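Local coordinates for protein arginase (RocF) (Helicobacter pylori, PDB 4G3H) that probably hydrolyses L-arginine to L-ornithine and urea, using a pair of manganese ions bound in its active site, at residues N69-M74 with C163-E168; E76-K81 with F98-S103; V48-F53 with L87-A92; Q217-S222 with E268-R273. One frame throughout, in Å; residues are numbered along the deposited sequence.

Contact 1 (N69-M74 with C163-E168)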
# COMPACT_ATOMS: atom_id res chain seq x y z
N ASN A 69 -9.58 15.56 6.69
CA ASN A 69 -8.54 15.91 5.72
C ASN A 69 -8.12 14.82 4.74
O ASN A 69 -8.43 14.88 3.56
CB ASN A 69 -7.27 16.40 6.44
CG ASN A 69 -7.46 17.75 7.09
OD1 ASN A 69 -8.16 17.88 8.09
ND2 ASN A 69 -6.82 18.77 6.52
N LEU A 70 -7.39 13.83 5.25
CA LEU A 70 -6.89 12.74 4.42
C LEU A 70 -7.91 12.04 3.54
O LEU A 70 -7.75 11.97 2.33
CB LEU A 70 -6.16 11.71 5.28
CG LEU A 70 -5.58 10.52 4.51
CD1 LEU A 70 -4.64 11.02 3.41
CD2 LEU A 70 -4.83 9.61 5.48
N ILE A 71 -8.97 11.50 4.15
CA ILE A 71 -9.98 10.79 3.38
C ILE A 71 -10.67 11.66 2.33
O ILE A 71 -10.79 11.26 1.17
CB ILE A 71 -11.03 10.11 4.32
CG1 ILE A 71 -10.34 8.99 5.12
CG2 ILE A 71 -12.18 9.52 3.52
CD1 ILE A 71 -11.27 8.25 6.10
N PRO A 72 -11.10 12.87 2.70
CA PRO A 72 -11.76 13.72 1.70
C PRO A 72 -10.85 14.02 0.50
O PRO A 72 -11.31 14.02 -0.65
CB PRO A 72 -12.13 14.97 2.49
CG PRO A 72 -12.40 14.42 3.87
CD PRO A 72 -11.25 13.44 4.05
N CYS A 73 -9.57 14.28 0.77
CA CYS A 73 -8.61 14.58 -0.30
C CYS A 73 -8.40 13.38 -1.21
O CYS A 73 -8.38 13.52 -2.44
CB CYS A 73 -7.26 15.01 0.29
SG CYS A 73 -7.22 16.67 1.01
N MET A 74 -8.24 12.20 -0.62
CA MET A 74 -8.04 11.00 -1.42
C MET A 74 -9.29 10.65 -2.23
O MET A 74 -9.18 10.10 -3.33
CB MET A 74 -7.62 9.82 -0.54
CG MET A 74 -6.21 9.94 0.05
SD MET A 74 -4.92 10.36 -1.16
CE MET A 74 -5.05 8.98 -2.32
N CYS A 163 -12.42 2.46 12.34
CA CYS A 163 -12.42 1.45 11.28
C CYS A 163 -13.56 1.70 10.32
O CYS A 163 -13.58 1.21 9.19
CB CYS A 163 -12.58 0.05 11.85
SG CYS A 163 -11.24 -0.47 12.92
N SER A 164 -14.55 2.38 10.74
CA SER A 164 -15.57 2.78 9.92
C SER A 164 -15.53 4.06 9.15
O SER A 164 -16.38 4.31 8.50
CB SER A 164 -16.75 2.92 10.77
OG SER A 164 -17.58 1.97 10.44
N LEU A 165 -14.53 4.82 9.30
CA LEU A 165 -14.45 6.02 8.60
C LEU A 165 -14.41 5.87 7.18
O LEU A 165 -13.97 5.01 6.65
CB LEU A 165 -13.11 6.61 8.85
CG LEU A 165 -12.85 7.26 10.07
CD1 LEU A 165 -11.68 7.63 10.20
CD2 LEU A 165 -13.64 8.34 9.96
N GLY A 166 -15.20 6.69 6.68
CA GLY A 166 -15.57 6.89 5.33
C GLY A 166 -16.55 5.95 4.73
O GLY A 166 -16.86 6.07 3.70
N LEU A 167 -17.04 5.03 5.47
CA LEU A 167 -18.15 4.19 5.14
C LEU A 167 -19.57 4.48 5.73
O LEU A 167 -20.45 3.78 5.52
CB LEU A 167 -17.81 2.79 5.55
CG LEU A 167 -16.58 1.99 5.37
CD1 LEU A 167 -16.59 0.54 5.87
CD2 LEU A 167 -16.39 2.03 4.13
N GLU A 168 -19.89 5.48 6.44
CA GLU A 168 -21.31 5.45 6.84
C GLU A 168 -22.44 6.01 5.96
O GLU A 168 -23.49 6.25 6.43
CB GLU A 168 -21.72 5.50 8.32
CG GLU A 168 -21.89 4.10 9.05
CD GLU A 168 -21.70 4.22 10.56
OE1 GLU A 168 -20.73 4.90 10.94
OE2 GLU A 168 -22.52 3.69 11.37
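I71 meets L165 through a single methyl group: CD1 lies 3.7 Å from L165 CB and 4.2 Å from L165 CD1, the two side chains running at a slant to each other. The same CD1 comes within 4.3 Å of G166 N, which sets it beside the L165-G166 peptide. I71 reaches this far because its chain runs straight out from the helix, with CD1 anti to CA (chi2 179°). Behind the leucine, S164 to L167 form a type II beta turn closed by the bond from L167 N to S164 O, 3.2 Å long. G166 takes the third place of this turn, where its positive phi of 78° belongs, and presents bare backbone to helix 59-78. Further out, the turn is held by another element: L165 O and G166 O accept hydrogen bonds from Q99 NE2 and S103 OG of helix 94-104. L165 also touches Y63, C66 and K67, one to two helical turns before I71. The chemistry is therefore divided: the touch between helix 59-78 and the loop after helix 153-163 is made by the I71 methyl against L165 and adjoining backbone and is essentially apolar, while hydrogen bonds from helix 94-104 help to hold the loop.

Contact 2 (E76-K81 with F98-S103)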
# COMPACT_ATOMS: atom_id res chain seq x y z
N GLU A 76 -11.25 12.76 -3.58
CA GLU A 76 -11.18 13.65 -4.74
C GLU A 76 -10.31 13.02 -5.82
O GLU A 76 -10.62 13.09 -7.00
CB GLU A 76 -10.59 15.01 -4.36
CG GLU A 76 -11.48 15.85 -3.46
CD GLU A 76 -10.88 17.22 -3.17
OE1 GLU A 76 -11.54 18.02 -2.47
OE2 GLU A 76 -9.76 17.51 -3.63
N VAL A 77 -9.21 12.41 -5.39
CA VAL A 77 -8.30 11.76 -6.34
C VAL A 77 -8.97 10.54 -6.98
O VAL A 77 -8.98 10.40 -8.20
CB VAL A 77 -6.99 11.30 -5.64
CG1 VAL A 77 -6.17 10.43 -6.59
CG2 VAL A 77 -6.18 12.52 -5.19
N PHE A 78 -9.54 9.67 -6.15
CA PHE A 78 -10.16 8.46 -6.67
C PHE A 78 -11.42 8.68 -7.50
O PHE A 78 -11.87 7.78 -8.20
CB PHE A 78 -10.44 7.48 -5.53
CG PHE A 78 -9.20 6.92 -4.88
CD1 PHE A 78 -8.16 6.42 -5.67
CD2 PHE A 78 -9.08 6.89 -3.50
CE1 PHE A 78 -7.01 5.87 -5.07
CE2 PHE A 78 -7.93 6.35 -2.89
CZ PHE A 78 -6.89 5.84 -3.69
N GLU A 79 -11.98 9.89 -7.42
CA GLU A 79 -13.18 10.20 -8.18
C GLU A 79 -12.86 10.58 -9.63
O GLU A 79 -13.74 10.59 -10.48
CB GLU A 79 -13.97 11.32 -7.50
CG GLU A 79 -14.70 10.85 -6.25
CD GLU A 79 -15.36 11.98 -5.48
OE1 GLU A 79 -16.05 11.70 -4.48
OE2 GLU A 79 -15.18 13.16 -5.87
N LYS A 80 -11.60 10.90 -9.89
CA LYS A 80 -11.17 11.25 -11.25
C LYS A 80 -11.01 9.95 -12.03
O LYS A 80 -10.82 8.89 -11.43
CB LYS A 80 -9.83 11.99 -11.23
CG LYS A 80 -9.83 13.27 -10.42
CD LYS A 80 -8.53 14.04 -10.61
CE LYS A 80 -8.36 14.49 -12.05
NZ LYS A 80 -7.12 15.29 -12.28
N LYS A 81 -11.09 10.03 -13.35
CA LYS A 81 -10.97 8.83 -14.19
C LYS A 81 -9.51 8.39 -14.35
O LYS A 81 -9.23 7.21 -14.56
CB LYS A 81 -11.56 9.11 -15.58
CG LYS A 81 -12.92 9.80 -15.56
CD LYS A 81 -13.97 8.96 -14.85
CE LYS A 81 -15.32 9.65 -14.88
NZ LYS A 81 -15.26 11.00 -14.25
N PHE A 98 -7.17 3.74 1.59
CA PHE A 98 -8.07 2.67 1.17
C PHE A 98 -9.52 2.93 1.56
O PHE A 98 -10.44 2.58 0.81
CB PHE A 98 -7.60 1.33 1.74
CG PHE A 98 -8.28 0.14 1.14
CD1 PHE A 98 -8.11 -0.16 -0.21
CD2 PHE A 98 -9.11 -0.67 1.91
CE1 PHE A 98 -8.76 -1.26 -0.78
CE2 PHE A 98 -9.76 -1.77 1.34
CZ PHE A 98 -9.59 -2.06 -0.00
N GLN A 99 -9.74 3.55 2.72
CA GLN A 99 -11.10 3.86 3.14
C GLN A 99 -11.70 4.83 2.13
O GLN A 99 -12.89 4.74 1.79
CB GLN A 99 -11.12 4.50 4.54
CG GLN A 99 -10.76 3.54 5.68
CD GLN A 99 -11.62 2.28 5.69
OE1 GLN A 99 -11.30 1.29 5.04
NE2 GLN A 99 -12.72 2.33 6.43
N ALA A 100 -10.89 5.77 1.65
CA ALA A 100 -11.36 6.73 0.65
C ALA A 100 -11.70 5.97 -0.63
O ALA A 100 -12.70 6.26 -1.29
CB ALA A 100 -10.28 7.76 0.38
N PHE A 101 -10.87 4.99 -0.96
CA PHE A 101 -11.05 4.16 -2.14
C PHE A 101 -12.38 3.39 -2.05
O PHE A 101 -13.15 3.34 -3.01
CB PHE A 101 -9.89 3.18 -2.25
CG PHE A 101 -9.85 2.40 -3.53
CD1 PHE A 101 -9.45 3.02 -4.71
CD2 PHE A 101 -10.18 1.05 -3.55
CE1 PHE A 101 -9.37 2.30 -5.90
CE2 PHE A 101 -10.10 0.32 -4.73
CZ PHE A 101 -9.69 0.95 -5.91
N ARG A 102 -12.62 2.79 -0.89
CA ARG A 102 -13.85 2.04 -0.64
C ARG A 102 -15.05 2.99 -0.69
O ARG A 102 -16.10 2.64 -1.21
CB ARG A 102 -13.81 1.38 0.74
CG ARG A 102 -12.67 0.41 0.96
CD ARG A 102 -12.60 -0.03 2.42
NE ARG A 102 -13.75 -0.84 2.81
CZ ARG A 102 -13.95 -1.30 4.04
NH1 ARG A 102 -13.08 -1.02 5.01
NH2 ARG A 102 -15.01 -2.05 4.31
N SER A 103 -14.88 4.18 -0.13
CA SER A 103 -15.94 5.17 -0.09
C SER A 103 -16.38 5.58 -1.50
O SER A 103 -17.57 5.69 -1.76
CB SER A 103 -15.48 6.41 0.69
OG SER A 103 -16.56 7.30 0.89
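F78 and F101 form a T-shaped (edge-to-face) pair between helices 59-78 and 94-104, which belong to successive beta-alpha-beta crossovers of the parallel arginase sheet. The F78 side chain leaves its backbone with CG anti to the carbonyl carbon (chi1 -67°), and from CB it heads for helix 94-104. CG is the first atom to meet the other helix, 3.9 Å from F101 CD1. One flank of the ring, CD1 and CE1, runs past that same F101 CD1, each at 3.8 Å. The other flank lies over the start of F101: CD2 is 3.6 Å from F101 CA, while CE2 is 3.8 Å from F101 CB, which makes an off-centre CH-pi contact with the ring. A100 adds its methyl beside CD2. At the tip, CZ again faces F101 CD1, so that one carbon of F101 sits over the middle of the F78 face. The ring planes stand at 79° and the centroids are 5.0 Å apart. P84 and I86 of strand 84-87 also touch F78, and I110 and Y230 touch F101, placing the pair between the helices and the sheet. Facing away from F78, helix 94-104 has an internal clasp of its own: R102 NH1 donates to Q99 OE1 over 2.9 Å, meeting a lone pair in the carbonyl plane while the oxygen sits 20° out of the guanidinium plane.

Contact 3 (V48-F53 with L87-A92)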
# COMPACT_ATOMS: atom_id res chain seq x y z
N VAL A 48 -0.44 15.33 -0.63
CA VAL A 48 -1.50 15.07 0.33
C VAL A 48 -0.87 14.94 1.72
O VAL A 48 0.05 14.15 1.91
CB VAL A 48 -2.27 13.77 -0.01
CG1 VAL A 48 -3.29 13.46 1.08
CG2 VAL A 48 -2.98 13.94 -1.35
N LEU A 49 -1.36 15.74 2.66
CA LEU A 49 -0.84 15.73 4.02
C LEU A 49 -1.50 14.66 4.87
O LEU A 49 -2.68 14.35 4.71
CB LEU A 49 -1.03 17.10 4.68
CG LEU A 49 -0.42 18.29 3.94
CD1 LEU A 49 -0.62 19.55 4.77
CD2 LEU A 49 1.07 18.05 3.69
N TYR A 50 -0.72 14.08 5.78
CA TYR A 50 -1.24 13.04 6.66
C TYR A 50 -0.78 13.26 8.09
O TYR A 50 0.14 14.03 8.35
CB TYR A 50 -0.82 11.65 6.16
CG TYR A 50 0.66 11.33 6.33
CD1 TYR A 50 1.14 10.76 7.51
CD2 TYR A 50 1.57 11.57 5.30
CE1 TYR A 50 2.49 10.45 7.67
CE2 TYR A 50 2.94 11.26 5.45
CZ TYR A 50 3.38 10.70 6.64
OH TYR A 50 4.71 10.36 6.80
N LYS A 51 -1.44 12.57 9.01
CA LYS A 51 -1.12 12.65 10.42
C LYS A 51 -0.78 11.24 10.88
O LYS A 51 -1.51 10.29 10.57
CB LYS A 51 -2.33 13.17 11.20
CG LYS A 51 -2.02 13.62 12.60
CD LYS A 51 -3.27 14.12 13.29
CE LYS A 51 -2.92 15.07 14.42
NZ LYS A 51 -2.24 16.28 13.88
N GLU A 52 0.32 11.09 11.59
CA GLU A 52 0.73 9.77 12.07
C GLU A 52 -0.19 9.27 13.18
O GLU A 52 -0.57 10.03 14.07
CB GLU A 52 2.16 9.83 12.60
CG GLU A 52 2.65 8.51 13.17
CD GLU A 52 3.98 8.63 13.88
OE1 GLU A 52 4.50 7.58 14.33
OE2 GLU A 52 4.51 9.75 13.99
N PHE A 53 -0.55 8.00 13.12
CA PHE A 53 -1.42 7.41 14.14
C PHE A 53 -0.56 6.86 15.27
O PHE A 53 0.23 5.94 15.07
CB PHE A 53 -2.27 6.29 13.52
CG PHE A 53 -3.26 5.69 14.47
CD1 PHE A 53 -3.92 6.49 15.42
CD2 PHE A 53 -3.58 4.34 14.40
CE1 PHE A 53 -4.87 5.94 16.28
CE2 PHE A 53 -4.53 3.78 15.26
CZ PHE A 53 -5.18 4.58 16.20
N LEU A 87 2.24 7.28 -3.74
CA LEU A 87 3.29 7.23 -2.83
C LEU A 87 2.93 7.60 -1.42
O LEU A 87 3.01 8.60 -1.08
CB LEU A 87 4.58 7.83 -3.36
CG LEU A 87 4.89 7.84 -4.81
CD1 LEU A 87 5.72 8.65 -5.28
CD2 LEU A 87 5.31 6.70 -5.16
N SER A 88 2.60 6.61 -0.70
CA SER A 88 2.09 6.58 0.59
C SER A 88 2.92 6.99 1.79
O SER A 88 2.47 7.17 2.68
CB SER A 88 1.20 5.42 0.82
OG SER A 88 1.79 4.35 1.06
N SER A 89 4.22 6.94 1.58
CA SER A 89 5.30 7.13 2.40
C SER A 89 5.47 6.01 3.38
O SER A 89 6.21 5.43 3.27
CB SER A 89 5.24 8.44 3.16
OG SER A 89 6.29 8.79 3.78
N GLU A 90 4.57 5.82 4.23
CA GLU A 90 4.47 4.80 5.18
C GLU A 90 3.28 3.92 5.07
O GLU A 90 2.34 4.39 4.82
CB GLU A 90 4.78 5.33 6.58
CG GLU A 90 3.94 6.29 7.14
CD GLU A 90 4.43 6.79 8.48
OE1 GLU A 90 5.41 7.45 8.66
OE2 GLU A 90 3.75 6.59 9.38
N HIS A 91 3.44 2.61 5.18
CA HIS A 91 2.29 1.75 5.01
C HIS A 91 1.08 2.03 5.88
O HIS A 91 -0.05 1.76 5.47
CB HIS A 91 2.68 0.27 5.15
CG HIS A 91 2.17 -0.58 4.04
ND1 HIS A 91 1.15 -0.17 3.20
CD2 HIS A 91 2.54 -1.81 3.61
CE1 HIS A 91 0.92 -1.11 2.30
NE2 HIS A 91 1.75 -2.11 2.53
N ALA A 92 1.28 2.59 7.07
CA ALA A 92 0.15 2.88 7.94
C ALA A 92 -0.86 3.80 7.25
O ALA A 92 -2.05 3.74 7.55
CB ALA A 92 0.64 3.52 9.24
O HOH W 1 3.99 5.89 12.42
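Y50 points its hydroxyl at S89 and E90, at the C-terminal edge of the parallel sheet where the loop after strand 84-87 turns toward the manganese site. This is the denser part of the contact. Y50 OH stands 3.5 Å from E90 OE1 and 3.8 Å from S89 OG, and the ring and carboxylate are inclined at 51°. D18 joins the two hydroxyls, since its OD1 is hydrogen-bonded to both Y50 OH and S89 OG. S89 itself, with phi 71°, sits at the middle of a classic gamma turn whose bond, E90 N to S88 O, is weak; the bend swings E90 toward the tyrosine.

The other side is looser and watery. E52 approaches E90 no nearer than 4.4 Å, from CG to OE2, and its OE1 is 5.1 Å from that same OE2. A water fills the role of go-between, donating to E52 OE1 at 2.6 Å and to E90 OE2 at 3.1 Å. R15 forms salt bridges with both acids, through E90 OE1 and E52 OE2. Two carboxylates can thus lie close without touching: the shared arginine and the doubly donating water probably offset their repulsion. With the E90 side chain about 8 Å from a manganese ion, this polar network lies near the metal site without reaching its ligands D120 and D234.

Contact 4 (Q217-S222 with E268-R273)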
# COMPACT_ATOMS: atom_id res chain seq x y z
N GLN A 217 -2.17 -17.59 -11.06
CA GLN A 217 -3.39 -18.30 -11.42
C GLN A 217 -4.29 -18.48 -10.20
O GLN A 217 -5.51 -18.28 -10.28
CB GLN A 217 -3.03 -19.66 -12.03
CG GLN A 217 -4.15 -20.34 -12.79
CD GLN A 217 -4.80 -19.41 -13.81
OE1 GLN A 217 -4.11 -18.68 -14.52
NE2 GLN A 217 -6.12 -19.45 -13.88
N LYS A 218 -3.69 -18.85 -9.07
CA LYS A 218 -4.46 -19.03 -7.84
C LYS A 218 -4.97 -17.67 -7.36
O LYS A 218 -5.98 -17.60 -6.66
CB LYS A 218 -3.60 -19.68 -6.76
CG LYS A 218 -3.23 -21.14 -7.01
CD LYS A 218 -2.44 -21.70 -5.83
CE LYS A 218 -1.89 -23.09 -6.11
NZ LYS A 218 -1.00 -23.59 -5.01
N THR A 219 -4.25 -16.60 -7.72
CA THR A 219 -4.66 -15.25 -7.33
C THR A 219 -5.94 -14.88 -8.09
O THR A 219 -6.85 -14.28 -7.52
CB THR A 219 -3.56 -14.20 -7.64
OG1 THR A 219 -2.42 -14.46 -6.81
CG2 THR A 219 -4.07 -12.79 -7.36
N LYS A 220 -5.99 -15.25 -9.37
CA LYS A 220 -7.15 -14.99 -10.22
C LYS A 220 -8.37 -15.68 -9.64
O LYS A 220 -9.46 -15.12 -9.60
CB LYS A 220 -6.92 -15.51 -11.63
CG LYS A 220 -5.87 -14.77 -12.42
CD LYS A 220 -5.64 -15.45 -13.75
CE LYS A 220 -4.71 -14.65 -14.64
NZ LYS A 220 -4.38 -15.40 -15.89
N GLU A 221 -8.17 -16.92 -9.21
CA GLU A 221 -9.24 -17.72 -8.63
C GLU A 221 -9.84 -17.00 -7.43
O GLU A 221 -11.06 -16.86 -7.33
CB GLU A 221 -8.71 -19.10 -8.23
CG GLU A 221 -8.21 -19.90 -9.43
CD GLU A 221 -7.53 -21.21 -9.05
OE1 GLU A 221 -7.16 -21.97 -9.97
OE2 GLU A 221 -7.35 -21.48 -7.84
N SER A 222 -8.98 -16.54 -6.52
CA SER A 222 -9.42 -15.84 -5.32
C SER A 222 -10.11 -14.51 -5.64
O SER A 222 -10.98 -14.07 -4.89
CB SER A 222 -8.23 -15.54 -4.41
OG SER A 222 -7.64 -16.73 -3.90
N GLU A 268 -0.39 -7.14 -15.68
CA GLU A 268 -0.96 -7.57 -16.95
C GLU A 268 -2.19 -8.45 -16.72
O GLU A 268 -3.19 -8.32 -17.42
CB GLU A 268 0.10 -8.33 -17.75
CG GLU A 268 -0.18 -8.40 -19.24
CD GLU A 268 -0.26 -7.03 -19.89
OE1 GLU A 268 0.64 -6.20 -19.64
OE2 GLU A 268 -1.23 -6.79 -20.65
N SER A 269 -2.12 -9.33 -15.73
CA SER A 269 -3.23 -10.23 -15.44
C SER A 269 -4.47 -9.52 -14.90
O SER A 269 -5.58 -10.01 -15.08
CB SER A 269 -2.80 -11.29 -14.42
OG SER A 269 -1.72 -12.05 -14.92
N PHE A 270 -4.29 -8.37 -14.25
CA PHE A 270 -5.42 -7.64 -13.69
C PHE A 270 -5.54 -6.22 -14.24
O PHE A 270 -6.18 -5.37 -13.62
CB PHE A 270 -5.30 -7.60 -12.16
CG PHE A 270 -5.32 -8.96 -11.52
CD1 PHE A 270 -6.48 -9.74 -11.54
CD2 PHE A 270 -4.16 -9.49 -10.95
CE1 PHE A 270 -6.49 -11.02 -11.00
CE2 PHE A 270 -4.16 -10.77 -10.40
CZ PHE A 270 -5.33 -11.54 -10.43
N LYS A 271 -4.95 -5.98 -15.40
CA LYS A 271 -4.97 -4.66 -16.03
C LYS A 271 -6.35 -3.99 -16.06
O LYS A 271 -6.46 -2.79 -15.78
CB LYS A 271 -4.43 -4.77 -17.46
CG LYS A 271 -4.36 -3.44 -18.20
CD LYS A 271 -3.19 -2.58 -17.74
CE LYS A 271 -1.89 -2.98 -18.43
NZ LYS A 271 -1.48 -4.38 -18.16
N ASP A 272 -7.38 -4.75 -16.38
CA ASP A 272 -8.74 -4.22 -16.48
C ASP A 272 -9.41 -3.78 -15.19
O ASP A 272 -10.12 -2.77 -15.17
CB ASP A 272 -9.65 -5.24 -17.17
CG ASP A 272 -9.56 -5.17 -18.68
OD1 ASP A 272 -8.44 -5.30 -19.22
OD2 ASP A 272 -10.62 -4.99 -19.33
N ARG A 273 -9.20 -4.51 -14.10
CA ARG A 273 -9.84 -4.16 -12.84
C ARG A 273 -8.96 -3.40 -11.84
O ARG A 273 -9.45 -2.94 -10.81
CB ARG A 273 -10.40 -5.42 -12.18
CG ARG A 273 -11.54 -6.07 -12.96
CD ARG A 273 -12.00 -7.37 -12.30
NE ARG A 273 -10.98 -8.42 -12.40
CZ ARG A 273 -11.04 -9.60 -11.78
NH1 ARG A 273 -12.08 -9.89 -11.00
NH2 ARG A 273 -10.07 -10.48 -11.93
O HOH W 2 -10.10 -13.11 -11.60
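This is a largely apolar contact between a helix and a helix end, in which F270, at the C-terminal end of helix 256-269 and just before the chain enters strand 274-280, packs on T219 and K220 of helix 212-223. F270 is the first residue to leave the helical conformation, and its ring passes obliquely against the neighbouring helix. The tip carbon CZ lies 3.5 Å from T219 CG2 and 3.8 Å from K220 CG. T219 OG1 lies beside the backbone N (chi1 -66°) and bonds V215 O within its own helix, which leaves CG2 anti to N and facing the ring. K220 then runs on, fully extended, along S269, with CE 3.9 Å from S269 CB; S269 OG, which bonds L265 O, is at a similar distance from CE, and the touch is one of van der Waals packing. S269 CB also lies over one face of the F270 ring, off toward the rim. L113 and I229 of the sheet touch the phenylalanine as well.

At the ring's edge the contact becomes polar. A water donates to K220 O at 2.9 Å and accepts from R273 NH2 at 2.7 Å, while R273 NH1 bonds L223 O and V226 O at and beyond the helix end. The guanidinium thus gathers backbone oxygens directly and through water, and its charge would probably interact favourably with the C-terminal end of helix 212-223, complementing the apolar grip of F270.

How the contacts relate
All four contacts lie on or around one eight-stranded parallel sheet. Contacts 1 and 2 share helix 59-78, have centres 9 Å apart and touch directly through loop 163-168 and helix 94-104; along the chain, contact 2 is nested within the span closed by contact 1. Contact 3 alternates with both. It meets contact 1 where L70 and M74 pack on V48 of the outermost strand 44-50, but it does not touch contact 2. Contact 4 follows later in the sequence, its centre about 28 Å from that of contact 3 and on the opposite side of the chain's centre. Three contacts thus join helices and loops around the sheet, whereas contact 3 borders the manganese site.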